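Local coordinates for protein cytokinin riboside 5'-monophosphate phosphoribohydrolase (PDB 5ZI9) that probably belongs to the SLOG clan, a group of proteins built on a Rossmann-like parallel beta-sheet flanked by helices, at residues K121-L124 against T129-G132. Residues are numbered along the deposited sequence; the frame is centred on the assembly and turned at random.
Sequences KGAL and TSVG. With EDO (1,2-ethanediol), chain M.
S130 presents its CB to two aliphatic groups of the helix, the methyl of A123 and one branch of L124. A123 and S130, whose CA atoms lie nearest each other at 5.7 Å, point their CB atoms at each other, and the two CB carbons are 4.2 Å apart. L124 reaches the same carbon from the next position on the helix: with CG anti to its own carbonyl carbon (chi1 -83°), the branch swings in toward the strand and sets CD2 3.8 Å from S130 CB. No hydrogen bond crosses the contact, which is purely van der Waals. Rotation of the S130 hydroxyl to lie opposite its backbone N (chi1 178°) carries OG past the aliphatic groups to bond instead with ND2 of N120, one helix position before K121, and the carbonyl O of Y146, so this buried polar group is satisfied beside the apolar patch. At the strand's entrance the backbone N of T129 donates a hydrogen bond of 2.9 Å to O1 of 1,2-ethanediol, probably a crystallisation additive. Helix 115-125 thereby packs on the start of strand 130-135 within a beta-alpha-beta unit of the parallel sheet; A123 also touches V107 of strand 106-109, the unit's first strand, and V101 of helix 88-102.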
loop_
_atom_site.group_PDB
_atom_site.type_symbol
_atom_site.label_atom_id
_atom_site.label_comp_id
_atom_site.label_asym_id
_atom_site.label_seq_id
_atom_site.Cartn_x
_atom_site.Cartn_y
_atom_site.Cartn_z
ATOM N N LYS B 121 -36.161 2.681 -9.318
ATOM C CA LYS B 121 -37.241 2.167 -10.127
ATOM C C LYS B 121 -37.462 2.991 -11.379
ATOM O O LYS B 121 -37.503 2.448 -12.513
ATOM C CB LYS B 121 -38.524 2.118 -9.306
ATOM C CG LYS B 121 -39.773 1.710 -10.088
ATOM C CD LYS B 121 -40.682 0.802 -9.272
ATOM C CE LYS B 121 -42.146 1.208 -9.280
ATOM N NZ LYS B 121 -42.856 0.468 -10.353
ATOM N N GLY B 122 -37.613 4.296 -11.167
ATOM C CA GLY B 122 -37.767 5.243 -12.258
ATOM C C GLY B 122 -36.637 5.138 -13.261
ATOM O O GLY B 122 -36.877 5.204 -14.443
ATOM N N ALA B 123 -35.402 4.957 -12.802
ATOM C CA ALA B 123 -34.262 4.948 -13.709
ATOM C C ALA B 123 -34.258 3.738 -14.627
ATOM O O ALA B 123 -33.719 3.793 -15.749
ATOM C CB ALA B 123 -32.976 5.023 -12.931
ATOM N N LEU B 124 -34.854 2.647 -14.131
ATOM C CA LEU B 124 -34.987 1.397 -14.889
ATOM C C LEU B 124 -36.105 1.474 -15.916
ATOM O O LEU B 124 -35.926 1.057 -17.069
ATOM C CB LEU B 124 -35.235 0.208 -13.949
ATOM C CG LEU B 124 -34.003 -0.424 -13.292
ATOM C CD1 LEU B 124 -34.393 -1.814 -12.799
ATOM C CD2 LEU B 124 -32.750 -0.482 -14.193
ATOM N N THR B 129 -29.020 3.643 -16.412
ATOM C CA THR B 129 -28.169 2.959 -15.437
ATOM C C THR B 129 -28.562 3.354 -13.997
ATOM O O THR B 129 -28.556 4.534 -13.632
ATOM C CB THR B 129 -26.656 3.083 -15.726
ATOM O OG1 THR B 129 -25.992 3.561 -14.568
ATOM C CG2 THR B 129 -26.341 3.988 -16.840
ATOM N N SER B 130 -28.924 2.338 -13.206
ATOM C CA SER B 130 -29.490 2.494 -11.850
ATOM C C SER B 130 -28.504 1.978 -10.791
ATOM O O SER B 130 -28.250 0.796 -10.723
ATOM C CB SER B 130 -30.763 1.704 -11.744
ATOM O OG SER B 130 -31.316 1.771 -10.457
ATOM N N VAL B 131 -27.927 2.886 -9.998
ATOM C CA VAL B 131 -26.874 2.551 -9.010
ATOM C C VAL B 131 -27.417 2.589 -7.567
ATOM O O VAL B 131 -28.183 3.483 -7.152
ATOM C CB VAL B 131 -25.607 3.434 -9.160
ATOM C CG1 VAL B 131 -24.410 2.877 -8.368
ATOM C CG2 VAL B 131 -25.202 3.545 -10.608
ATOM N N GLY B 132 -27.033 1.559 -6.829
ATOM C CA GLY B 132 -27.377 1.441 -5.400
ATOM C C GLY B 132 -26.136 1.191 -4.562
ATOM O O GLY B 132 -25.570 0.115 -4.627
HETATM C C1 EDO M . -27.854 7.112 -17.829
HETATM O O1 EDO M . -28.990 6.443 -17.204
HETATM C C2 EDO M . -27.675 6.736 -19.288
HETATM O O2 EDO M . -26.953 5.474 -19.291
#